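Side-chain contacts in transcription factor TAU subunit SFC1 (Schizosaccharomyces pombe, PDB 4BJI), which helps TFIIIC recognise the boxA promoter element of tRNA and similar genes for RNA polymerase III transcription, here as its DNA-binding domain: residues P46-R51 with Y77-W82; I145-I150 with R183-A188; A151-D156 with S172-K177. All blocks are in the same frame, centred on the assembly; numbering follows the deposited sequence.

Contact 1: P46-R51 with Y77-W82; sequences PLFEKR and YLSYLW
The ring of F48 reaches from the last turns of helix 35-50 to the start of strand 79-82, where it meets S79 and L78. Its far end does the touching on the strand side: CZ of F48 lies 3.7 Å from CB of S79, with CE1 of F48 at 4.1 Å from the same carbon. Nearer the root of the ring, CD2 of F48 lies 4.2 Å from CD1 of L78. Both neighbours approach the phenyl plane obliquely. With CG of F48 anti to its own carbonyl carbon (chi1 -83°), the ring projects off the helix and bridges a backbone separation of 8.4 Å between CA of F48 and CA of L78. S79 offers its methylene carbon as the main contact, although its OG also stands 3.9 Å from CZ of F48; that hydroxyl is hydrogen-bonded to the backbone O of L75, just before the strand. The contact is therefore apolar and small, and rests largely on one aromatic side chain. The helix and sheet are consistent with a winged-helix type of HTH domain, the family to which this region is assigned. L78 also lies against I41, L44 and K45 of helix 35-50, S79 touches Y91 of the neighbouring antiparallel strand 90-93, and W54 of strand 53-55 meets the F48 ring edge-to-face, so that the helix packs against the mixed four-stranded sheet.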
ATOM      1  N   PRO A  46       6.862   7.713 -14.806  1.00  9.90           N
ATOM      2  CA  PRO A  46       8.106   7.165 -14.240  1.00 10.41           C
ATOM      3  C   PRO A  46       7.905   6.583 -12.856  1.00 10.14           C
ATOM      4  O   PRO A  46       8.640   5.666 -12.481  1.00 10.17           O
ATOM      5  CB  PRO A  46       9.038   8.374 -14.161  1.00 12.17           C
ATOM      6  CG  PRO A  46       8.193   9.563 -14.414  1.00 15.53           C
ATOM      7  CD  PRO A  46       7.016   9.102 -15.223  1.00 10.67           C
ATOM      8  N   LEU A  47       6.953   7.094 -12.083  1.00  9.30           N
ATOM      9  CA  LEU A  47       6.698   6.523 -10.763  1.00  9.89           C
ATOM     10  C   LEU A  47       6.193   5.081 -10.898  1.00  8.51           C
ATOM     11  O   LEU A  47       6.577   4.215 -10.115  1.00  8.30           O
ATOM     12  CB  LEU A  47       5.736   7.388  -9.942  1.00 10.38           C
ATOM     13  CG  LEU A  47       6.275   8.786  -9.568  1.00 10.38           C
ATOM     14  CD1 LEU A  47       5.237   9.704  -8.939  1.00 12.60           C
ATOM     15  CD2 LEU A  47       7.461   8.678  -8.637  1.00 12.63           C
ATOM     16  N   PHE A  48       5.350   4.812 -11.886  1.00  7.93           N
ATOM     17  CA  PHE A  48       4.875   3.452 -12.118  1.00  7.81           C
ATOM     18  C   PHE A  48       5.945   2.555 -12.725  1.00  8.52           C
ATOM     19  O   PHE A  48       5.883   1.342 -12.526  1.00 10.58           O
ATOM     20  CB  PHE A  48       3.610   3.439 -12.977  1.00  8.69           C
ATOM     21  CG  PHE A  48       2.350   3.681 -12.203  1.00  7.57           C
ATOM     22  CD1 PHE A  48       1.873   2.735 -11.301  1.00  7.41           C
ATOM     23  CD2 PHE A  48       1.647   4.853 -12.349  1.00 11.33           C
ATOM     24  CE1 PHE A  48       0.723   2.945 -10.577  1.00  7.60           C
ATOM     25  CE2 PHE A  48       0.466   5.068 -11.612  1.00 13.04           C
ATOM     26  CZ  PHE A  48       0.016   4.118 -10.724  1.00 10.48           C
ATOM     27  N   GLU A  49       6.927   3.120 -13.428  1.00  8.86           N
ATOM     28  CA  GLU A  49       8.087   2.316 -13.841  1.00 12.43           C
ATOM     29  C   GLU A  49       8.906   1.934 -12.625  1.00 11.59           C
ATOM     30  O   GLU A  49       9.397   0.795 -12.544  1.00 15.21           O
ATOM     31  CB  GLU A  49       8.977   3.066 -14.841  1.00 12.42           C
ATOM     32  CG  GLU A  49       8.304   3.375 -16.141  1.00 13.18           C
ATOM     33  CD  GLU A  49       7.979   2.130 -16.993  1.00 16.44           C
ATOM     34  OE1 GLU A  49       8.416   1.014 -16.673  1.00 16.38           O
ATOM     35  OE2 GLU A  49       7.283   2.306 -18.013  1.00 26.84           O
ATOM     36  N   LYS A  50       9.086   2.848 -11.690  1.00  9.49           N
ATOM     37  CA  LYS A  50       9.893   2.577 -10.484  1.00 12.66           C
ATOM     38  C   LYS A  50       9.217   1.537  -9.566  1.00 13.36           C
ATOM     39  O   LYS A  50       9.873   0.675  -8.948  1.00 15.27           O
ATOM     40  CB  LYS A  50      10.101   3.865  -9.674  1.00 14.25           C
ATOM     41  CG  LYS A  50      10.944   4.944 -10.366  1.00 24.83           C
ATOM     42  CD  LYS A  50      10.927   6.301  -9.626  1.00 34.42           C
ATOM     43  CE  LYS A  50      12.033   7.218 -10.149  1.00 41.38           C
ATOM     44  NZ  LYS A  50      11.979   8.591  -9.573  1.00 44.88           N
ATOM     45  N   ARG A  51       7.907   1.625  -9.461  1.00  9.80           N
ATOM     46  CA  ARG A  51       7.140   0.863  -8.487  1.00  8.90           C
ATOM     47  C   ARG A  51       5.766   0.630  -9.111  1.00  7.67           C
ATOM     48  O   ARG A  51       5.055   1.583  -9.383  1.00  7.70           O
ATOM     49  CB  ARG A  51       7.037   1.688  -7.202  1.00 10.89           C
ATOM     50  CG  ARG A  51       6.187   1.158  -6.139  1.00 10.77           C
ATOM     51  CD  ARG A  51       6.540   2.011  -4.904  1.00 15.15           C
ATOM     52  NE  ARG A  51       5.486   2.055  -3.944  1.00 15.69           N
ATOM     53  CZ  ARG A  51       5.660   2.621  -2.737  1.00 10.24           C
ATOM     54  NH1 ARG A  51       6.834   3.129  -2.416  1.00 13.43           N
ATOM     55  NH2 ARG A  51       4.684   2.660  -1.902  1.00 12.21           N
ATOM     56  N   TYR A  77      -5.893   6.598 -16.213  1.00  9.78           N
ATOM     57  CA  TYR A  77      -5.241   6.502 -17.505  1.00  9.43           C
ATOM     58  C   TYR A  77      -4.070   5.531 -17.539  1.00 11.26           C
ATOM     59  O   TYR A  77      -3.609   5.154 -18.613  1.00 13.61           O
ATOM     60  CB  TYR A  77      -4.750   7.886 -17.972  1.00 11.59           C
ATOM     61  CG  TYR A  77      -5.869   8.768 -18.490  1.00 12.08           C
ATOM     62  CD1 TYR A  77      -6.596   9.583 -17.640  1.00 12.86           C
ATOM     63  CD2 TYR A  77      -6.229   8.731 -19.828  1.00 15.05           C
ATOM     64  CE1 TYR A  77      -7.651  10.369 -18.115  1.00 15.22           C
ATOM     65  CE2 TYR A  77      -7.275   9.510 -20.308  1.00 14.10           C
ATOM     66  CZ  TYR A  77      -7.967  10.311 -19.443  1.00 17.38           C
ATOM     67  OH  TYR A  77      -8.996  11.089 -19.955  1.00 18.25           O
ATOM     68  N   LEU A  78      -3.602   5.113 -16.355  1.00  9.65           N
ATOM     69  CA  LEU A  78      -2.406   4.289 -16.237  1.00 10.23           C
ATOM     70  C   LEU A  78      -2.552   3.049 -15.370  1.00  9.69           C
ATOM     71  O   LEU A  78      -1.678   2.197 -15.406  1.00  9.33           O
ATOM     72  CB  LEU A  78      -1.261   5.103 -15.635  1.00  9.76           C
ATOM     73  CG  LEU A  78      -0.835   6.338 -16.405  1.00 10.70           C
ATOM     74  CD1 LEU A  78       0.195   7.077 -15.606  1.00 12.58           C
ATOM     75  CD2 LEU A  78      -0.312   5.973 -17.790  1.00 15.29           C
ATOM     76  N   SER A  79      -3.597   2.977 -14.562  1.00  9.25           N
ATOM     77  CA  SER A  79      -3.656   1.999 -13.483  1.00  8.16           C
ATOM     78  C   SER A  79      -5.082   1.592 -13.170  1.00  8.67           C
ATOM     79  O   SER A  79      -6.022   2.306 -13.543  1.00  9.29           O
ATOM     80  CB  SER A  79      -2.984   2.562 -12.221  1.00  8.76           C
ATOM     81  OG  SER A  79      -3.724   3.646 -11.668  1.00  9.03           O
ATOM     82  N   TYR A  80      -5.217   0.471 -12.465  1.00  7.91           N
ATOM     83  CA  TYR A  80      -6.488  -0.006 -11.929  1.00  7.28           C
ATOM     84  C   TYR A  80      -6.365  -0.086 -10.400  1.00  7.93           C
ATOM     85  O   TYR A  80      -5.251  -0.044  -9.864  1.00  7.81           O
ATOM     86  CB  TYR A  80      -6.850  -1.377 -12.542  1.00  8.64           C
ATOM     87  CG  TYR A  80      -5.884  -2.500 -12.231  1.00  7.35           C
ATOM     88  CD1 TYR A  80      -4.727  -2.704 -12.985  1.00  8.35           C
ATOM     89  CD2 TYR A  80      -6.110  -3.353 -11.168  1.00  7.38           C
ATOM     90  CE1 TYR A  80      -3.838  -3.750 -12.679  1.00  8.45           C
ATOM     91  CE2 TYR A  80      -5.231  -4.367 -10.844  1.00  7.40           C
ATOM     92  CZ  TYR A  80      -4.115  -4.582 -11.607  1.00  7.29           C
ATOM     93  OH  TYR A  80      -3.250  -5.597 -11.246  1.00  8.46           O
ATOM     94  N   LEU A  81      -7.470  -0.220  -9.689  1.00  7.42           N
ATOM     95  CA  LEU A  81      -7.510  -0.087  -8.245  1.00  7.30           C
ATOM     96  C   LEU A  81      -8.053  -1.335  -7.565  1.00  7.09           C
ATOM     97  O   LEU A  81      -9.147  -1.790  -7.899  1.00  9.29           O
ATOM     98  CB  LEU A  81      -8.420   1.088  -7.877  1.00  8.65           C
ATOM     99  CG  LEU A  81      -8.731   1.319  -6.405  1.00  9.61           C
ATOM    100  CD1 LEU A  81      -7.513   1.635  -5.583  1.00 11.79           C
ATOM    101  CD2 LEU A  81      -9.778   2.454  -6.252  1.00 12.00           C
ATOM    102  N   TRP A  82      -7.307  -1.900  -6.633  1.00  6.84           N
ATOM    103  CA  TRP A  82      -7.808  -3.026  -5.833  1.00  8.52           C
ATOM    104  C   TRP A  82      -8.758  -2.541  -4.755  1.00  9.84           C
ATOM    105  O   TRP A  82      -8.429  -1.595  -4.031  1.00 10.34           O
ATOM    106  CB  TRP A  82      -6.643  -3.737  -5.150  1.00  7.03           C
ATOM    107  CG  TRP A  82      -5.691  -4.368  -6.116  1.00  6.37           C
ATOM    108  CD1 TRP A  82      -4.575  -3.805  -6.639  1.00  6.72           C
ATOM    109  CD2 TRP A  82      -5.782  -5.679  -6.703  1.00  7.06           C
ATOM    110  NE1 TRP A  82      -3.948  -4.675  -7.493  1.00  6.85           N
ATOM    111  CE2 TRP A  82      -4.679  -5.836  -7.562  1.00  6.28           C
ATOM    112  CE3 TRP A  82      -6.700  -6.735  -6.589  1.00  7.51           C
ATOM    113  CZ2 TRP A  82      -4.476  -6.998  -8.313  1.00  7.55           C
ATOM    114  CZ3 TRP A  82      -6.491  -7.880  -7.317  1.00  8.37           C
ATOM    115  CH2 TRP A  82      -5.400  -8.001  -8.183  1.00  8.58           C
TER

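Contact 2: I145-I150 with R183-A188; sequences IVDPTI and REKLFA
OD1 of D147 takes two hydrogen bonds from T149, while the other carboxylate oxygen, OD2, receives NZ of K185 in a salt bridge of 2.8 Å. The bond from the backbone N of T149 to OD1 of D147, 2.9 Å long, closes an Asx turn in the loop that leads into helix 151-155. This N-H meets OD1 nearly along its C-O axis, whereas OG1 of T149 donates to the same oxygen at 2.8 Å from the syn side, 35° out of the carboxylate plane; both arrive from the same face. The lysine uses the syn lone pair of OD2, and its NZ also gives a hydrogen bond of 3.1 Å to OG1 of T149. That hydroxyl thus accepts from the ammonium and donates to the aspartate, linking all three side chains. The bonds to both oxygens are likely to restrain rotation of the carboxylate, and the ammonium would probably stabilise its negative charge. K185 reaches the loop from helix 172-189 with its chain extended beyond CG, approaching from the direction opposite to D147, and its side chain also touches V200 of helix 197-205. I150, whose side chain also packs on V178, L181 and M182 of helix 172-189, adds an apolar contact along the lysine chain: its CD1 stands 4.3 Å from CD of K185.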
ATOM      1  N   ILE A 145       7.737   0.431   5.069  1.00  6.15           N
ATOM      2  CA  ILE A 145       7.920   0.149   6.493  1.00  7.29           C
ATOM      3  C   ILE A 145       9.418   0.179   6.787  1.00  9.51           C
ATOM      4  O   ILE A 145      10.176  -0.736   6.404  1.00 10.41           O
ATOM      5  CB  ILE A 145       7.321  -1.206   6.883  1.00  8.48           C
ATOM      6  CG1 ILE A 145       5.840  -1.234   6.588  1.00  9.25           C
ATOM      7  CG2 ILE A 145       7.625  -1.467   8.375  1.00 11.61           C
ATOM      8  CD1 ILE A 145       5.261  -2.590   6.804  1.00 13.35           C
ATOM      9  N   VAL A 146       9.865   1.242   7.448  1.00  7.11           N
ATOM     10  CA  VAL A 146      11.293   1.376   7.745  1.00  8.14           C
ATOM     11  C   VAL A 146      11.608   1.035   9.202  1.00  7.16           C
ATOM     12  O   VAL A 146      12.786   0.868   9.597  1.00  9.03           O
ATOM     13  CB  VAL A 146      11.842   2.800   7.440  1.00 11.18           C
ATOM     14  CG1 VAL A 146      11.642   3.120   5.950  1.00 14.58           C
ATOM     15  CG2 VAL A 146      11.221   3.864   8.333  1.00 11.23           C
ATOM     16  N   ASP A 147      10.580   0.927  10.037  1.00  7.19           N
ATOM     17  CA  ASP A 147      10.751   0.584  11.457  1.00  6.81           C
ATOM     18  C   ASP A 147      11.676  -0.626  11.565  1.00  8.34           C
ATOM     19  O   ASP A 147      11.354  -1.681  11.007  1.00  8.71           O
ATOM     20  CB  ASP A 147       9.391   0.257  12.047  1.00  7.20           C
ATOM     21  CG  ASP A 147       9.416  -0.061  13.528  1.00 10.95           C
ATOM     22  OD1 ASP A 147      10.420  -0.631  13.993  1.00 14.94           O
ATOM     23  OD2 ASP A 147       8.424   0.223  14.211  1.00 10.97           O
ATOM     24  N   PRO A 148      12.842  -0.493  12.221  1.00  8.83           N
ATOM     25  CA  PRO A 148      13.856  -1.546  12.191  1.00 10.06           C
ATOM     26  C   PRO A 148      13.507  -2.772  13.021  1.00 11.27           C
ATOM     27  O   PRO A 148      14.226  -3.798  12.916  1.00 13.66           O
ATOM     28  CB  PRO A 148      15.129  -0.808  12.693  1.00 13.38           C
ATOM     29  CG  PRO A 148      14.625   0.271  13.532  1.00 13.00           C
ATOM     30  CD  PRO A 148      13.342   0.737  12.864  1.00 10.25           C
ATOM     31  N   THR A 149      12.465  -2.692  13.830  1.00  9.67           N
ATOM     32  CA  THR A 149      11.994  -3.849  14.570  1.00 12.09           C
ATOM     33  C   THR A 149      10.949  -4.630  13.777  1.00 15.90           C
ATOM     34  O   THR A 149      10.731  -5.807  14.032  1.00 20.52           O
ATOM     35  CB  THR A 149      11.414  -3.451  15.937  1.00 14.34           C
ATOM     36  OG1 THR A 149      10.178  -2.724  15.776  1.00 25.57           O
ATOM     37  CG2 THR A 149      12.396  -2.638  16.680  1.00 16.38           C
ATOM     38  N   ILE A 150      10.288  -4.005  12.811  1.00  9.92           N
ATOM     39  CA  ILE A 150       9.238  -4.672  12.033  1.00  8.78           C
ATOM     40  C   ILE A 150       9.737  -5.103  10.654  1.00  9.02           C
ATOM     41  O   ILE A 150       9.428  -6.198  10.161  1.00  9.37           O
ATOM     42  CB  ILE A 150       8.009  -3.763  11.894  1.00 10.03           C
ATOM     43  CG1 ILE A 150       7.488  -3.463  13.310  1.00 10.65           C
ATOM     44  CG2 ILE A 150       6.970  -4.436  11.024  1.00 11.26           C
ATOM     45  CD1 ILE A 150       6.255  -2.518  13.401  1.00 13.89           C
ATOM     46  N   ARG A 183      -0.272  -2.346  14.561  1.00 12.76           N
ATOM     47  CA  ARG A 183      -1.496  -1.818  15.164  1.00 13.56           C
ATOM     48  C   ARG A 183      -1.197  -1.289  16.561  1.00 17.52           C
ATOM     49  O   ARG A 183      -1.609  -0.194  16.933  1.00 14.89           O
ATOM     50  CB  ARG A 183      -2.562  -2.899  15.234  1.00 15.93           C
ATOM     51  CG  ARG A 183      -3.890  -2.368  15.754  1.00 18.39           C
ATOM     52  CD  ARG A 183      -4.845  -3.522  15.931  1.00 22.87           C
ATOM     53  NE  ARG A 183      -4.306  -4.411  16.953  1.00 35.28           N
ATOM     54  CZ  ARG A 183      -4.412  -5.736  16.952  1.00 56.76           C
ATOM     55  NH1 ARG A 183      -5.055  -6.368  15.977  1.00 60.30           N
ATOM     56  NH2 ARG A 183      -3.868  -6.432  17.940  1.00 60.00           N
ATOM     57  N   GLU A 184      -0.462  -2.064  17.338  1.00 13.21           N
ATOM     58  CA  GLU A 184      -0.121  -1.645  18.703  1.00 16.88           C
ATOM     59  C   GLU A 184       0.666  -0.346  18.684  1.00 15.37           C
ATOM     60  O   GLU A 184       0.377   0.580  19.453  1.00 16.52           O
ATOM     61  CB  GLU A 184       0.709  -2.709  19.401  1.00 15.64           C
ATOM     62  CG  GLU A 184       0.942  -2.380  20.881  1.00 15.92           C
ATOM     63  CD  GLU A 184      -0.345  -2.482  21.696  1.00 18.51           C
ATOM     64  OE1 GLU A 184      -1.185  -3.383  21.410  1.00 19.90           O
ATOM     65  OE2 GLU A 184      -0.560  -1.612  22.555  1.00 21.47           O
ATOM     66  N   LYS A 185       1.652  -0.238  17.798  1.00 12.36           N
ATOM     67  CA  LYS A 185       2.436   1.002  17.736  1.00 12.54           C
ATOM     68  C   LYS A 185       1.526   2.161  17.317  1.00 13.44           C
ATOM     69  O   LYS A 185       1.582   3.259  17.916  1.00 13.33           O
ATOM     70  CB  LYS A 185       3.642   0.840  16.825  1.00  9.73           C
ATOM     71  CG  LYS A 185       4.706  -0.092  17.359  1.00 11.59           C
ATOM     72  CD  LYS A 185       6.058   0.166  16.739  1.00 13.81           C
ATOM     73  CE  LYS A 185       7.120  -0.771  17.307  1.00 13.87           C
ATOM     74  NZ  LYS A 185       8.441  -0.363  16.908  1.00 13.88           N
ATOM     75  N   LEU A 186       0.671   1.956  16.320  1.00 13.28           N
ATOM     76  CA  LEU A 186      -0.256   3.027  15.938  1.00 15.40           C
ATOM     77  C   LEU A 186      -1.174   3.487  17.081  1.00 20.84           C
ATOM     78  O   LEU A 186      -1.446   4.693  17.217  1.00 21.24           O
ATOM     79  CB  LEU A 186      -1.101   2.569  14.750  1.00 14.86           C
ATOM     80  CG  LEU A 186      -0.356   2.518  13.432  1.00 14.76           C
ATOM     81  CD1 LEU A 186      -1.237   1.825  12.402  1.00 16.70           C
ATOM     82  CD2 LEU A 186       0.011   3.913  12.954  1.00 17.30           C
ATOM     83  N   PHE A 187      -1.658   2.552  17.895  1.00 17.14           N
ATOM     84  CA  PHE A 187      -2.555   2.920  19.013  1.00 21.89           C
ATOM     85  C   PHE A 187      -1.911   4.059  19.783  1.00 24.74           C
ATOM     86  O   PHE A 187      -2.569   5.019  20.227  1.00 24.24           O
ATOM     87  CB  PHE A 187      -2.706   1.797  20.042  1.00 26.47           C
ATOM     88  CG  PHE A 187      -3.597   0.656  19.640  1.00 40.79           C
ATOM     89  CD1 PHE A 187      -4.737   0.840  18.879  1.00 44.84           C
ATOM     90  CD2 PHE A 187      -3.296  -0.623  20.092  1.00 45.46           C
ATOM     91  CE1 PHE A 187      -5.552  -0.251  18.554  1.00 46.04           C
ATOM     92  CE2 PHE A 187      -4.098  -1.709  19.770  1.00 54.59           C
ATOM     93  CZ  PHE A 187      -5.228  -1.520  19.003  1.00 50.95           C
ATOM     94  N   ALA A 188      -0.609   3.917  20.002  1.00 17.85           N
ATOM     95  CA  ALA A 188       0.131   4.851  20.831  1.00 20.44           C
ATOM     96  C   ALA A 188       0.456   6.121  20.071  1.00 19.25           C
ATOM     97  O   ALA A 188       0.219   7.219  20.558  1.00 18.95           O
ATOM     98  CB  ALA A 188       1.418   4.215  21.340  1.00 17.98           C
TER

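Contact 3: A151-D156 with S172-K177; sequences APLLKD and SGRYYK
R174, in the first turn of helix 172-189, sends its bent side chain across that of L153 of the short helix 151-155, at about a right angle. CG leaves anti to the backbone N (chi1 174°), and bends at chi2 and chi3 then bring the guanidinium to the backbone of L153. There NH1 of R174 donates to O of L153 at 2.9 Å, nearly straight at 166°. The oxygen lies at the guanidinium edge, and NH1 in turn sits in the carbonyl plane on a lone pair. CD2 of L153 covers part of one guanidinium face, 3.8 Å from NH1 of R174. One turn on, CD of K177 lies 4.3 Å from CD1 of L153, and NZ of K177 is hydrogen-bonded to the backbone O atoms of L204 and A206. The axes of helix 151-155 and segment 172-177 run nearly antiparallel, 159° between their N-to-C directions. R174 NE forms a salt bridge to E208. Replacement by alanine is likely to leave O of L153 without this donor and the carboxylate of E208 without its salt-bridge partner. The arginine thus joins a helix carbonyl to the C-terminal region: its charge is met by the glutamate, and its methylenes lie against L153, whose CB is 4.0 Å from CD of R174.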
ATOM      1  N   ALA A 151      10.493  -4.254   9.980  1.00  8.21           N
ATOM      2  CA  ALA A 151      10.889  -4.561   8.634  1.00  7.89           C
ATOM      3  C   ALA A 151      11.586  -5.935   8.472  1.00  8.63           C
ATOM      4  O   ALA A 151      11.292  -6.640   7.509  1.00  8.79           O
ATOM      5  CB  ALA A 151      11.741  -3.426   8.088  1.00  9.17           C
ATOM      6  N   PRO A 152      12.486  -6.325   9.398  1.00  7.97           N
ATOM      7  CA  PRO A 152      13.131  -7.641   9.212  1.00  7.77           C
ATOM      8  C   PRO A 152      12.156  -8.799   9.233  1.00  7.25           C
ATOM      9  O   PRO A 152      12.415  -9.851   8.617  1.00  8.29           O
ATOM     10  CB  PRO A 152      14.095  -7.740  10.403  1.00  9.38           C
ATOM     11  CG  PRO A 152      14.365  -6.318  10.785  1.00 10.57           C
ATOM     12  CD  PRO A 152      13.034  -5.600  10.556  1.00  8.38           C
ATOM     13  N   LEU A 153      11.027  -8.640   9.920  1.00  6.73           N
ATOM     14  CA  LEU A 153      10.030  -9.708   9.968  1.00  6.61           C
ATOM     15  C   LEU A 153       9.496 -10.047   8.573  1.00  6.98           C
ATOM     16  O   LEU A 153       9.171 -11.197   8.273  1.00  7.46           O
ATOM     17  CB  LEU A 153       8.859  -9.350  10.871  1.00  7.92           C
ATOM     18  CG  LEU A 153       9.173  -9.220  12.358  1.00 12.85           C
ATOM     19  CD1 LEU A 153       7.981  -8.625  13.108  1.00 12.14           C
ATOM     20  CD2 LEU A 153       9.532 -10.511  12.905  1.00 18.04           C
ATOM     21  N   LEU A 154       9.321  -9.013   7.743  1.00  6.73           N
ATOM     22  CA  LEU A 154       8.853  -9.298   6.389  0.50  6.74           C
ATOM     23  C   LEU A 154      10.002  -9.464   5.395  1.00  7.72           C
ATOM     24  O   LEU A 154       9.823 -10.210   4.401  1.00  8.67           O
ATOM     25  CB  LEU A 154       7.814  -8.291   5.886  0.50  5.50           C
ATOM     26  CG  LEU A 154       6.532  -8.204   6.699  0.50  9.53           C
ATOM     27  CD1 LEU A 154       5.596  -7.162   6.105  0.50  9.99           C
ATOM     28  CD2 LEU A 154       5.823  -9.551   6.796  0.50  7.05           C
ATOM     29  N   LYS A 155      11.177  -8.895   5.641  1.00  6.70           N
ATOM     30  CA  LYS A 155      12.289  -9.125   4.735  1.00  7.93           C
ATOM     31  C   LYS A 155      12.775 -10.583   4.762  1.00  7.09           C
ATOM     32  O   LYS A 155      13.147 -11.132   3.728  1.00  9.63           O
ATOM     33  CB  LYS A 155      13.453  -8.204   5.080  1.00 10.66           C
ATOM     34  CG  LYS A 155      14.618  -8.371   4.136  1.00 18.47           C
ATOM     35  CD  LYS A 155      15.760  -7.447   4.517  1.00 29.66           C
ATOM     36  CE  LYS A 155      17.029  -7.788   3.713  1.00 47.36           C
ATOM     37  NZ  LYS A 155      17.717  -6.588   3.131  1.00 57.15           N
ATOM     38  N   ASP A 156      12.783 -11.199   5.932  1.00  6.98           N
ATOM     39  CA  ASP A 156      13.449 -12.479   6.086  1.00  6.81           C
ATOM     40  C   ASP A 156      12.516 -13.656   5.869  1.00  6.94           C
ATOM     41  O   ASP A 156      12.957 -14.801   5.782  1.00  9.91           O
ATOM     42  CB  ASP A 156      14.061 -12.632   7.475  1.00  9.13           C
ATOM     43  CG  ASP A 156      15.148 -11.615   7.775  1.00 12.10           C
ATOM     44  OD1 ASP A 156      15.640 -10.946   6.855  1.00 14.62           O
ATOM     45  OD2 ASP A 156      15.520 -11.497   8.964  1.00 15.89           O
ATOM     46  N   SER A 172       0.546 -16.863   7.112  1.00  7.99           N
ATOM     47  CA  SER A 172      -0.435 -16.219   7.973  0.51  8.55           C
ATOM     48  C   SER A 172       0.118 -15.829   9.349  1.00  8.23           C
ATOM     49  O   SER A 172      -0.104 -14.702   9.780  1.00  8.42           O
ATOM     50  CB  SER A 172      -1.718 -17.049   8.123  0.51  9.91           C
ATOM     51  OG  SER A 172      -1.472 -18.248   8.822  0.51 15.01           O
ATOM     52  N   GLY A 173       0.835 -16.693  10.040  1.00  8.14           N
ATOM     53  CA  GLY A 173       1.253 -16.313  11.385  1.00  8.52           C
ATOM     54  C   GLY A 173       2.242 -15.173  11.399  1.00  9.08           C
ATOM     55  O   GLY A 173       2.272 -14.372  12.324  1.00 10.28           O
ATOM     56  N   ARG A 174       3.065 -15.100  10.368  1.00  7.46           N
ATOM     57  CA  ARG A 174       4.024 -14.003  10.260  1.00  5.97           C
ATOM     58  C   ARG A 174       3.300 -12.700   9.888  1.00  6.36           C
ATOM     59  O   ARG A 174       3.555 -11.638  10.466  1.00  6.08           O
ATOM     60  CB  ARG A 174       5.093 -14.336   9.233  1.00  6.60           C
ATOM     61  CG  ARG A 174       6.069 -13.198   8.926  1.00  7.06           C
ATOM     62  CD  ARG A 174       6.901 -12.703  10.096  1.00  7.61           C
ATOM     63  NE  ARG A 174       7.535 -13.751  10.899  1.00  8.81           N
ATOM     64  CZ  ARG A 174       8.840 -13.932  11.005  1.00  8.82           C
ATOM     65  NH1 ARG A 174       9.692 -13.246  10.277  1.00  7.39           N
ATOM     66  NH2 ARG A 174       9.274 -14.870  11.834  1.00  9.87           N
ATOM     67  N   TYR A 175       2.381 -12.786   8.928  1.00  5.42           N
ATOM     68  CA  TYR A 175       1.598 -11.624   8.534  1.00  6.01           C
ATOM     69  C   TYR A 175       0.842 -10.993   9.683  1.00  5.81           C
ATOM     70  O   TYR A 175       0.878  -9.778   9.856  1.00  6.69           O
ATOM     71  CB  TYR A 175       0.599 -12.033   7.446  1.00  6.02           C
ATOM     72  CG  TYR A 175      -0.153 -10.892   6.846  1.00  6.34           C
ATOM     73  CD1 TYR A 175       0.419 -10.054   5.897  1.00  7.30           C
ATOM     74  CD2 TYR A 175      -1.464 -10.648   7.226  1.00  7.98           C
ATOM     75  CE1 TYR A 175      -0.300  -9.005   5.338  1.00  7.38           C
ATOM     76  CE2 TYR A 175      -2.187  -9.601   6.648  1.00 10.17           C
ATOM     77  CZ  TYR A 175      -1.579  -8.810   5.721  1.00  9.21           C
ATOM     78  OH  TYR A 175      -2.284  -7.738   5.167  1.00 11.78           O
ATOM     79  N   TYR A 176       0.179 -11.803  10.476  1.00  6.60           N
ATOM     80  CA  TYR A 176      -0.650 -11.260  11.559  1.00  8.01           C
ATOM     81  C   TYR A 176       0.191 -10.817  12.750  1.00  8.87           C
ATOM     82  O   TYR A 176      -0.204  -9.881  13.448  1.00  9.18           O
ATOM     83  CB  TYR A 176      -1.805 -12.232  11.901  1.00  9.87           C
ATOM     84  CG  TYR A 176      -2.848 -12.269  10.788  1.00  9.11           C
ATOM     85  CD1 TYR A 176      -3.566 -11.124  10.458  1.00  9.77           C
ATOM     86  CD2 TYR A 176      -3.089 -13.426  10.061  1.00 11.42           C
ATOM     87  CE1 TYR A 176      -4.493 -11.128   9.450  1.00 13.07           C
ATOM     88  CE2 TYR A 176      -4.014 -13.434   9.016  1.00 11.31           C
ATOM     89  CZ  TYR A 176      -4.700 -12.282   8.732  1.00 12.67           C
ATOM     90  OH  TYR A 176      -5.626 -12.282   7.687  1.00 14.93           O
ATOM     91  N   LYS A 177       1.378 -11.397  12.941  1.00  8.97           N
ATOM     92  CA  LYS A 177       2.320 -10.846  13.926  1.00  8.70           C
ATOM     93  C   LYS A 177       2.725  -9.431  13.526  1.00  7.90           C
ATOM     94  O   LYS A 177       2.663  -8.500  14.347  1.00  9.19           O
ATOM     95  CB  LYS A 177       3.543 -11.717  14.078  1.00 11.33           C
ATOM     96  CG  LYS A 177       4.643 -10.982  14.885  1.00 12.67           C
ATOM     97  CD  LYS A 177       5.888 -11.820  15.091  1.00 16.09           C
ATOM     98  CE  LYS A 177       5.635 -12.838  16.179  1.00 17.97           C
ATOM     99  NZ  LYS A 177       6.928 -13.542  16.578  1.00 19.76           N
TER

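From the N terminus, contact 1 comes first: it brings the end of helix 35-50 to strand 79-82, closing a loop of 25 residues that contains strand 53-55 and two short helices. That loop is complete before contact 2 opens, and the two lie on opposite sides of the chain's centre, about 27 Å apart between centres. Contact 2 then joins the loop after strand 139-141 to helix 172-189. Within its span falls contact 3, which pairs helix 151-155 with the beginning of that same helix. Contacts 2 and 3 touch, CB of A151 lying 3.5 Å from O of I145, and together they hold consecutive chain segments along helix 172-189.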